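Local coordinates for protein glycosyltransferase Gtf1 (Streptococcus pneumoniae, PDB 4PQG) that is a glycosyltransferase of the GT-B type, with an added extended beta-sheet domain, and holds uridine-5'-diphosphate in a pocket, at residues 54-57 with 58-62; 73-77 with 78-82; 190-193 with 194-197; 210-213 with 214-217. All blocks are in the same frame, centred on the assembly; numbering follows the deposited sequence.

Contact 1: residues 54-57 with 58-62; sequences DNIQ and HLTAN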
loop_
_atom_site.group_PDB
_atom_site.type_symbol
_atom_site.label_atom_id
_atom_site.label_comp_id
_atom_site.label_asym_id
_atom_site.label_seq_id
_atom_site.Cartn_x
_atom_site.Cartn_y
_atom_site.Cartn_z
ATOM N N ASP A 54 -14.575 -1.751 3.744
ATOM C CA ASP A 54 -14.040 -2.378 4.943
ATOM C C ASP A 54 -13.990 -1.371 6.067
ATOM O O ASP A 54 -13.903 -0.174 5.809
ATOM C CB ASP A 54 -12.602 -2.826 4.680
ATOM C CG ASP A 54 -12.529 -3.995 3.729
ATOM O OD1 ASP A 54 -12.900 -5.103 4.150
ATOM O OD2 ASP A 54 -12.133 -3.785 2.571
ATOM N N ASN A 55 -14.004 -1.859 7.306
ATOM C CA ASN A 55 -13.609 -1.051 8.450
ATOM C C ASN A 55 -12.111 -0.734 8.306
ATOM O O ASN A 55 -11.298 -1.645 8.254
ATOM C CB ASN A 55 -13.872 -1.827 9.753
ATOM C CG ASN A 55 -13.505 -1.037 11.002
ATOM O OD1 ASN A 55 -12.774 -0.043 10.942
ATOM N ND2 ASN A 55 -14.025 -1.482 12.153
ATOM N N ILE A 56 -11.740 0.549 8.244
ATOM C CA ILE A 56 -10.340 0.904 8.022
ATOM C C ILE A 56 -9.390 0.282 9.068
ATOM O O ILE A 56 -8.242 -0.044 8.759
ATOM C CB ILE A 56 -10.126 2.448 7.855
ATOM C CG1 ILE A 56 -8.762 2.729 7.186
ATOM C CG2 ILE A 56 -10.302 3.190 9.186
ATOM C CD1 ILE A 56 -8.459 4.194 6.913
ATOM N N GLN A 57 -9.883 0.090 10.294
ATOM C CA GLN A 57 -9.082 -0.500 11.351
ATOM C C GLN A 57 -8.659 -1.931 10.979
ATOM O O GLN A 57 -7.555 -2.370 11.300
ATOM C CB GLN A 57 -9.847 -0.497 12.681
ATOM C CG GLN A 57 -8.992 -0.919 13.877
ATOM C CD GLN A 57 -8.838 -2.422 13.990
ATOM O OE1 GLN A 57 -9.622 -3.171 13.421
ATOM N NE2 GLN A 57 -7.820 -2.873 14.727
ATOM N N HIS A 58 -9.541 -2.663 10.321
ATOM C CA HIS A 58 -9.194 -4.026 9.903
ATOM C C HIS A 58 -8.011 -4.011 8.975
ATOM O O HIS A 58 -7.133 -4.867 9.059
ATOM C CB HIS A 58 -10.379 -4.709 9.250
ATOM C CG HIS A 58 -11.574 -4.842 10.147
ATOM N ND1 HIS A 58 -12.785 -5.171 9.682
ATOM C CD2 HIS A 58 -11.716 -4.661 11.525
ATOM C CE1 HIS A 58 -13.656 -5.222 10.712
ATOM N NE2 HIS A 58 -13.003 -4.906 11.832
ATOM N N LEU A 59 -7.970 -3.015 8.095
ATOM C CA LEU A 59 -6.902 -2.890 7.103
ATOM C C LEU A 59 -5.569 -2.457 7.725
ATOM O O LEU A 59 -4.491 -3.006 7.383
ATOM C CB LEU A 59 -7.325 -1.920 5.989
ATOM C CG LEU A 59 -8.598 -2.310 5.210
ATOM C CD1 LEU A 59 -9.085 -1.212 4.273
ATOM C CD2 LEU A 59 -8.428 -3.620 4.447
ATOM N N THR A 60 -5.628 -1.473 8.618
ATOM C CA THR A 60 -4.422 -0.945 9.239
ATOM C C THR A 60 -3.814 -1.974 10.197
ATOM O O THR A 60 -2.588 -2.148 10.220
ATOM C CB THR A 60 -4.693 0.399 9.964
ATOM O OG1 THR A 60 -5.735 0.233 10.933
ATOM C CG2 THR A 60 -5.109 1.456 8.960
ATOM N N ALA A 61 -4.657 -2.675 10.962
ATOM C CA ALA A 61 -4.168 -3.697 11.894
ATOM C C ALA A 61 -3.495 -4.813 11.093
ATOM O O ALA A 61 -2.431 -5.312 11.474
ATOM C CB ALA A 61 -5.300 -4.268 12.742
ATOM N N ASN A 62 -4.108 -5.165 9.963
ATOM C CA ASN A 62 -3.582 -6.191 9.070
ATOM C C ASN A 62 -2.126 -5.947 8.659
ATOM O O ASN A 62 -1.330 -6.878 8.604
ATOM C CB ASN A 62 -4.468 -6.329 7.821
ATOM C CG ASN A 62 -4.001 -7.442 6.890
ATOM O OD1 ASN A 62 -3.930 -8.615 7.286
ATOM N ND2 ASN A 62 -3.715 -7.091 5.644
HETATM O O HOH W 1 -13.424 -5.023 7.003
#
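Asp54, Asn55 and His58 share one water molecule. The water donates to Asp54 OD1 at 2.9 Å and accepts from Asn55 N. His58 ND1 is the third partner, 2.8 Å from the water oxygen, which lies in the plane of the imidazole at its edge. Asp54 OD1 also accepts from Trp20 NE1.

Asn55 covers one face of the same ring. Its CB sits over the centre, 3.5 Å from the centroid of the His58 ring and 13° off the normal, a CH-pi contact. Asn55 is also the N-cap. With CG anti to the backbone N (chi1 -179°), its amide reaches the first turn, and Gln57 N donates to Asn55 OD1 at 3.0 Å from above the carbonyl plane. Asn55 ND2 donates to Ala83 O and Thr85 OG1, while Thr85 N binds His58 NE2. Ala83 and Thr85 of the same loop thus bind both the cap and the ring.

Gln57 OE1 meets the edge of the imidazole, 3.2 Å from His58 CD2, with amide and ring 89° apart. The other branch, Gln57 NE2, lies 3.5 Å from Ala61 CB and is bonded to Asp67 OD1. On the Asp54 side, Leu59 CD1 packs 3.9 Å from Asp54 CB. Thr60 N to Ile56 O and Ala61 N to Gln57 O are ordinary helical bonds.

The helix links two strands in a beta-alpha-beta unit. Ile56 and Thr60 both rest on Phe47 of strand 42-47. Ile56 also touches Trp72, and Thr60 touches Val70, both on strand 70-72.

Contact 2: residues 73-77 with 78-82; sequences LYNHF and TDIKI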
loop_
_atom_site.group_PDB
_atom_site.type_symbol
_atom_site.label_atom_id
_atom_site.label_comp_id
_atom_site.label_asym_id
_atom_site.label_seq_id
_atom_site.Cartn_x
_atom_site.Cartn_y
_atom_site.Cartn_z
ATOM N N LEU A 73 -9.310 10.463 7.765
ATOM C CA LEU A 73 -9.840 11.814 7.565
ATOM C C LEU A 73 -11.307 11.989 8.024
ATOM O O LEU A 73 -11.635 12.927 8.774
ATOM C CB LEU A 73 -9.675 12.232 6.093
ATOM C CG LEU A 73 -10.417 13.479 5.578
ATOM C CD1 LEU A 73 -9.872 14.761 6.213
ATOM C CD2 LEU A 73 -10.351 13.569 4.055
ATOM N N TYR A 74 -12.186 11.095 7.581
ATOM C CA TYR A 74 -13.638 11.287 7.771
ATOM C C TYR A 74 -14.090 11.026 9.220
ATOM O O TYR A 74 -15.059 11.597 9.698
ATOM C CB TYR A 74 -14.421 10.443 6.752
ATOM C CG TYR A 74 -14.153 10.896 5.328
ATOM C CD1 TYR A 74 -14.925 11.905 4.749
ATOM C CD2 TYR A 74 -13.102 10.335 4.574
ATOM C CE1 TYR A 74 -14.682 12.339 3.454
ATOM C CE2 TYR A 74 -12.844 10.756 3.280
ATOM C CZ TYR A 74 -13.629 11.771 2.735
ATOM O OH TYR A 74 -13.396 12.239 1.479
ATOM N N ASN A 75 -13.358 10.159 9.903
ATOM C CA ASN A 75 -13.598 9.801 11.312
ATOM C C ASN A 75 -13.077 10.860 12.304
ATOM O O ASN A 75 -13.588 10.981 13.432
ATOM C CB ASN A 75 -12.891 8.451 11.584
ATOM C CG ASN A 75 -12.844 8.097 13.052
ATOM O OD1 ASN A 75 -11.793 8.186 13.683
ATOM N ND2 ASN A 75 -13.993 7.731 13.615
ATOM N N HIS A 76 -12.071 11.620 11.864
ATOM C CA HIS A 76 -11.278 12.514 12.717
ATOM C C HIS A 76 -12.081 13.601 13.362
ATOM O O HIS A 76 -11.799 13.990 14.499
ATOM C CB HIS A 76 -10.137 13.146 11.922
ATOM C CG HIS A 76 -9.309 14.134 12.709
ATOM N ND1 HIS A 76 -8.448 13.754 13.671
ATOM C CD2 HIS A 76 -9.230 15.524 12.636
ATOM C CE1 HIS A 76 -7.849 14.848 14.192
ATOM N NE2 HIS A 76 -8.327 15.927 13.553
ATOM N N PHE A 77 -13.091 14.084 12.644
ATOM C CA PHE A 77 -13.974 15.116 13.144
ATOM C C PHE A 77 -15.012 14.594 14.139
ATOM O O PHE A 77 -15.826 15.364 14.634
ATOM C CB PHE A 77 -14.692 15.803 11.975
ATOM C CG PHE A 77 -13.766 16.427 10.963
ATOM C CD1 PHE A 77 -13.310 17.726 11.131
ATOM C CD2 PHE A 77 -13.382 15.724 9.822
ATOM C CE1 PHE A 77 -12.470 18.325 10.192
ATOM C CE2 PHE A 77 -12.540 16.309 8.876
ATOM C CZ PHE A 77 -12.085 17.616 9.058
ATOM N N THR A 78 -15.038 13.290 14.384
ATOM C CA THR A 78 -15.986 12.722 15.316
ATOM C C THR A 78 -15.240 12.218 16.550
ATOM O O THR A 78 -14.004 12.233 16.600
ATOM C CB THR A 78 -16.805 11.546 14.704
ATOM O OG1 THR A 78 -16.036 10.336 14.750
ATOM C CG2 THR A 78 -17.253 11.854 13.246
ATOM N N ASP A 79 -15.986 11.732 17.531
ATOM C CA ASP A 79 -15.359 11.176 18.726
ATOM C C ASP A 79 -15.354 9.646 18.732
ATOM O O ASP A 79 -15.029 9.038 19.750
ATOM C CB ASP A 79 -16.027 11.737 19.987
ATOM C CG ASP A 79 -17.437 11.204 20.205
ATOM O OD1 ASP A 79 -17.945 10.340 19.446
ATOM O OD2 ASP A 79 -18.069 11.663 21.167
ATOM N N ILE A 80 -15.709 9.022 17.604
ATOM C CA ILE A 80 -15.611 7.555 17.482
ATOM C C ILE A 80 -14.162 7.173 17.185
ATOM O O ILE A 80 -13.552 7.691 16.229
ATOM C CB ILE A 80 -16.571 6.979 16.417
ATOM C CG1 ILE A 80 -18.024 7.219 16.858
ATOM C CG2 ILE A 80 -16.253 5.498 16.135
ATOM C CD1 ILE A 80 -19.089 6.701 15.909
ATOM N N LYS A 81 -13.602 6.307 18.028
ATOM C CA LYS A 81 -12.200 5.916 17.903
ATOM C C LYS A 81 -12.022 4.849 16.821
ATOM O O LYS A 81 -12.910 4.021 16.607
ATOM C CB LYS A 81 -11.654 5.381 19.238
ATOM C CG LYS A 81 -11.760 6.337 20.419
ATOM C CD LYS A 81 -11.125 7.693 20.136
ATOM C CE LYS A 81 -11.404 8.657 21.281
ATOM N NZ LYS A 81 -11.203 10.075 20.869
ATOM N N ILE A 82 -10.866 4.875 16.157
ATOM C CA ILE A 82 -10.448 3.793 15.271
ATOM C C ILE A 82 -10.477 2.496 16.075
ATOM O O ILE A 82 -9.780 2.382 17.082
ATOM C CB ILE A 82 -9.023 4.041 14.713
ATOM C CG1 ILE A 82 -8.979 5.325 13.862
ATOM C CG2 ILE A 82 -8.528 2.842 13.905
ATOM C CD1 ILE A 82 -9.843 5.272 12.609
#
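Asn75 is hydrogen-bonded to the following loop through both its side chain and its backbone. Its amide donates from ND2 to Ile80 O at 2.7 Å. The acceptor lies nearly in the plane of the Asn75 amide, but the donor stands above the carbonyl plane of Ile80. CG of Asn75 is anti to its own backbone nitrogen (chi1 169°), and this carries the amide across to the loop. Asn75 O takes two donors from Thr78. Thr78 N is 2.9 Å from Asn75 O and approaches from above the carbonyl plane. Thr78 OG1, also 2.9 Å from Asn75 O, lies in that plane on a lone pair.

The same hydroxyl accepts from Ile80 N, with 3.2 Å between Thr78 OG1 and Ile80 N. This is an ST turn. It follows the short, weakly bonded helix 73-76 and sends the chain back past Asn75.

Van der Waals contacts from two isoleucines flank the amide. Ile82 CD1 comes within 3.7 Å of Asn75 OD1, and Ile80 CB lies 3.9 Å from Asn75 ND2. Thr78 CG2 also lies 4.2 Å from Tyr74 O.

Aromatic and aliphatic packing joins the helical turn to the rest of the fold. Phe77 meets Phe197 edge-to-face and also touches Phe208. His76 meets Phe212 edge-to-face, and Leu73 packs on Phe208 and Phe212 of helix 205-215.

Contact 3: residues 190-193 with 194-197; sequences GKEE and VYHF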
loop_
_atom_site.group_PDB
_atom_site.type_symbol
_atom_site.label_atom_id
_atom_site.label_comp_id
_atom_site.label_asym_id
_atom_site.label_seq_id
_atom_site.Cartn_x
_atom_site.Cartn_y
_atom_site.Cartn_z
ATOM N N GLY A 190 -20.945 10.776 -7.113
ATOM C CA GLY A 190 -19.653 10.414 -6.519
ATOM C C GLY A 190 -18.773 11.563 -6.051
ATOM O O GLY A 190 -17.735 11.350 -5.413
ATOM N N LYS A 191 -19.154 12.790 -6.361
ATOM C CA LYS A 191 -18.357 13.917 -5.901
ATOM C C LYS A 191 -18.891 14.360 -4.532
ATOM O O LYS A 191 -20.091 14.534 -4.364
ATOM C CB LYS A 191 -18.403 15.053 -6.927
ATOM C CG LYS A 191 -17.528 16.250 -6.585
ATOM C CD LYS A 191 -17.684 17.352 -7.628
ATOM C CE LYS A 191 -17.225 18.694 -7.069
ATOM N NZ LYS A 191 -17.806 19.832 -7.836
ATOM N N GLU A 192 -17.986 14.528 -3.573
ATOM C CA GLU A 192 -18.322 15.083 -2.255
ATOM C C GLU A 192 -18.339 16.607 -2.390
ATOM O O GLU A 192 -17.298 17.269 -2.355
ATOM C CB GLU A 192 -17.299 14.634 -1.197
ATOM C CG GLU A 192 -17.206 13.120 -1.013
ATOM C CD GLU A 192 -15.953 12.672 -0.249
ATOM O OE1 GLU A 192 -15.271 13.509 0.363
ATOM O OE2 GLU A 192 -15.626 11.467 -0.282
ATOM N N GLU A 193 -19.524 17.167 -2.565
ATOM C CA GLU A 193 -19.629 18.570 -2.946
ATOM C C GLU A 193 -19.682 19.519 -1.754
ATOM O O GLU A 193 -19.033 20.555 -1.746
ATOM C CB GLU A 193 -20.830 18.783 -3.878
ATOM C CG GLU A 193 -20.590 18.248 -5.285
ATOM C CD GLU A 193 -21.583 18.762 -6.321
ATOM O OE1 GLU A 193 -22.664 19.289 -5.947
ATOM O OE2 GLU A 193 -21.278 18.625 -7.523
ATOM N N VAL A 194 -20.450 19.148 -0.741
ATOM C CA VAL A 194 -20.693 20.029 0.398
ATOM C C VAL A 194 -20.571 19.211 1.676
ATOM O O VAL A 194 -21.129 18.111 1.766
ATOM C CB VAL A 194 -22.111 20.641 0.285
ATOM C CG1 VAL A 194 -22.508 21.375 1.550
ATOM C CG2 VAL A 194 -22.233 21.564 -0.929
ATOM N N TYR A 195 -19.837 19.739 2.658
ATOM C CA TYR A 195 -19.704 19.099 3.960
ATOM C C TYR A 195 -20.341 20.004 4.982
ATOM O O TYR A 195 -19.794 21.071 5.306
ATOM C CB TYR A 195 -18.235 18.898 4.344
ATOM C CG TYR A 195 -17.411 18.168 3.313
ATOM C CD1 TYR A 195 -17.024 16.838 3.524
ATOM C CD2 TYR A 195 -16.990 18.807 2.129
ATOM C CE1 TYR A 195 -16.266 16.155 2.597
ATOM C CE2 TYR A 195 -16.218 18.127 1.189
ATOM C CZ TYR A 195 -15.862 16.798 1.437
ATOM O OH TYR A 195 -15.096 16.097 0.549
ATOM N N HIS A 196 -21.503 19.594 5.470
ATOM C CA HIS A 196 -22.314 20.478 6.288
ATOM C C HIS A 196 -22.076 20.134 7.725
ATOM O O HIS A 196 -22.495 19.066 8.188
ATOM C CB HIS A 196 -23.800 20.375 5.924
ATOM C CG HIS A 196 -24.642 21.524 6.469
ATOM N ND1 HIS A 196 -24.627 21.886 7.772
ATOM C CD2 HIS A 196 -25.535 22.387 5.833
ATOM C CE1 HIS A 196 -25.447 22.936 7.953
ATOM N NE2 HIS A 196 -26.010 23.234 6.765
ATOM N N PHE A 197 -21.393 21.027 8.437
ATOM C CA PHE A 197 -21.077 20.780 9.851
ATOM C C PHE A 197 -22.082 21.358 10.856
ATOM O O PHE A 197 -21.760 21.491 12.036
ATOM C CB PHE A 197 -19.653 21.231 10.194
ATOM C CG PHE A 197 -18.606 20.208 9.870
ATOM C CD1 PHE A 197 -17.976 19.501 10.885
ATOM C CD2 PHE A 197 -18.262 19.939 8.543
ATOM C CE1 PHE A 197 -17.000 18.552 10.597
ATOM C CE2 PHE A 197 -17.288 18.985 8.243
ATOM C CZ PHE A 197 -16.656 18.296 9.273
#
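Tyr195 donates from OH to Glu192 OE1 at 2.6 Å. The oxygen uses its anti lone pair, the one turned away from OE2. It sits at the edge of the tyrosine ring, near the ring plane, while the carboxylate itself is turned 82° from that plane. The ring end also comes over the base of the glutamate, with 3.2 Å between Tyr195 OH and Glu192 CB. Glu192 OE1 has a second hydroxyl partner, Tyr74 OH, so two phenols grip one oxygen.

The backbone explains why residues three apart meet. In a regular strand they would face opposite sides. Here Glu193 and Val194 both face Leu186 of the neighbouring strand, a classic beta bulge. The psi of -43° at Glu193 is part of it. The short axes of 191-193 and 194-196 differ by 52°.

Glu193 OE2 is bonded to Asn188 ND2 and forms a long salt bridge with Lys191 NZ at 3.7 Å.

Strand 191-196 runs antiparallel between strands 181-188 and 201-203. Glu192 and Tyr195 both touch Ile185 of the first and Lys205 of helix 205-215. The Tyr195 ring stacks on Phe208 of that helix.

Contact 4: residues 210-213 with 214-217; sequences RAFM and KSLN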
loop_
_atom_site.group_PDB
_atom_site.type_symbol
_atom_site.label_atom_id
_atom_site.label_comp_id
_atom_site.label_asym_id
_atom_site.label_seq_id
_atom_site.Cartn_x
_atom_site.Cartn_y
_atom_site.Cartn_z
ATOM N N ARG A 210 -8.369 21.025 4.236
ATOM C CA ARG A 210 -7.788 22.196 4.914
ATOM C C ARG A 210 -8.224 22.266 6.381
ATOM O O ARG A 210 -7.387 22.426 7.272
ATOM C CB ARG A 210 -8.127 23.500 4.187
ATOM C CG ARG A 210 -7.213 24.638 4.598
ATOM C CD ARG A 210 -7.633 25.956 3.983
ATOM N NE ARG A 210 -7.313 26.004 2.559
ATOM C CZ ARG A 210 -6.078 26.115 2.052
ATOM N NH1 ARG A 210 -5.008 26.174 2.847
ATOM N NH2 ARG A 210 -5.913 26.157 0.732
ATOM N N ALA A 211 -9.531 22.128 6.611
ATOM C CA ALA A 211 -10.111 22.138 7.955
ATOM C C ALA A 211 -9.522 21.034 8.803
ATOM O O ALA A 211 -9.227 21.226 9.989
ATOM C CB ALA A 211 -11.629 21.986 7.875
ATOM N N PHE A 212 -9.368 19.859 8.195
ATOM C CA PHE A 212 -8.680 18.763 8.841
ATOM C C PHE A 212 -7.251 19.160 9.261
ATOM O O PHE A 212 -6.864 19.015 10.439
ATOM C CB PHE A 212 -8.620 17.541 7.927
ATOM C CG PHE A 212 -7.665 16.492 8.427
ATOM C CD1 PHE A 212 -8.028 15.654 9.476
ATOM C CD2 PHE A 212 -6.395 16.383 7.887
ATOM C CE1 PHE A 212 -7.136 14.704 9.963
ATOM C CE2 PHE A 212 -5.492 15.439 8.368
ATOM C CZ PHE A 212 -5.868 14.598 9.413
ATOM N N MET A 213 -6.483 19.674 8.309
ATOM C CA MET A 213 -5.105 20.093 8.591
ATOM C C MET A 213 -5.029 21.103 9.743
ATOM O O MET A 213 -4.206 20.950 10.640
ATOM C CB MET A 213 -4.432 20.645 7.342
ATOM C CG MET A 213 -4.161 19.608 6.252
ATOM S SD MET A 213 -3.007 18.292 6.691
ATOM C CE MET A 213 -1.456 19.195 6.715
ATOM N N LYS A 214 -5.906 22.104 9.726
ATOM C CA LYS A 214 -5.932 23.145 10.766
ATOM C C LYS A 214 -6.284 22.533 12.112
ATOM O O LYS A 214 -5.714 22.916 13.135
ATOM C CB LYS A 214 -6.910 24.271 10.398
ATOM C CG LYS A 214 -6.436 25.084 9.208
ATOM C CD LYS A 214 -7.282 26.318 8.977
ATOM C CE LYS A 214 -6.697 27.150 7.849
ATOM N NZ LYS A 214 -5.492 27.915 8.269
ATOM N N SER A 215 -7.190 21.553 12.096
ATOM C CA SER A 215 -7.575 20.812 13.306
ATOM C C SER A 215 -6.425 20.039 13.965
ATOM O O SER A 215 -6.570 19.593 15.099
ATOM C CB SER A 215 -8.774 19.870 13.049
ATOM O OG SER A 215 -8.375 18.534 12.752
ATOM N N LEU A 216 -5.310 19.847 13.256
ATOM C CA LEU A 216 -4.134 19.194 13.860
ATOM C C LEU A 216 -3.369 20.122 14.800
ATOM O O LEU A 216 -2.605 19.647 15.646
ATOM C CB LEU A 216 -3.163 18.645 12.796
ATOM C CG LEU A 216 -3.766 17.634 11.815
ATOM C CD1 LEU A 216 -2.795 17.310 10.685
ATOM C CD2 LEU A 216 -4.214 16.374 12.540
ATOM N N ASN A 217 -3.558 21.427 14.629
ATOM C CA ASN A 217 -2.887 22.435 15.444
ATOM C C ASN A 217 -1.379 22.207 15.374
ATOM O O ASN A 217 -0.713 22.001 16.395
ATOM C CB ASN A 217 -3.418 22.415 16.889
ATOM C CG ASN A 217 -4.820 22.995 17.001
ATOM O OD1 ASN A 217 -5.171 23.926 16.280
ATOM N ND2 ASN A 217 -5.627 22.449 17.904
#
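Arg210 and Lys214 lie side by side and point the same way, one helical turn apart. Arg210 CG is 4.1 Å from Lys214 CE. Their charged ends share an acidic partner in helix 233-240. Arg210 forms salt bridges with Glu238 and Glu239, and Lys214 NZ forms a long, weak ion pair with Glu239. The backbone bond from Lys214 N to Arg210 O is 2.9 Å.

Ala211 takes part through its backbone, with Ser215 N donating to Ala211 O at 2.9 Å.

Phe212 O receives the hydroxyl of Ser215. Ser215 OG is 2.8 Å from Phe212 O, in the carbonyl plane and on a lone pair. Ser215 OG is also bonded to His76 NE2. Leu216 N adds a weak bond to Phe212 O. The Phe212 ring packs against Leu216, with CZ 4.0 Å from Leu216 CD2.

Met213 bends at chi2 and chi3, and its SD lies 4.1 Å from Leu216 CD1. Leu216 N donates to Met213 O at 3.0 Å, from above the carbonyl plane. Met213 also touches Ile14, and Leu216 touches Tyr12, both on strand 10-15.

Toward the end the backbone bonds pass from residues four apart to residues three apart: Leu216 N to Met213 O, then Asn217 N to Lys214 O. Asn217 then leaves helical geometry with positive phi (55°), a common way for a helix to end at its C-terminus.

Overall arrangement
Contact 2 touches each of the other three. Toward contact 1, Ile82 CG2 packs 3.8 Å from Gln57 CG. Toward contact 3, Tyr74 OH is 2.5 Å from Glu192 OE1. Toward contact 4, His76 NE2 is 2.7 Å from Ser215 OG. Contacts 3 and 4 do not touch; their nearest atoms are about 6 Å apart. Contact 2 thus helps join the antiparallel sheet of the extended domain to the N-terminal parallel sheet and its helices. From contact 1, the Leu59 side chain is about 12 Å from the bound uridine-5'-diphosphate, too far to touch it.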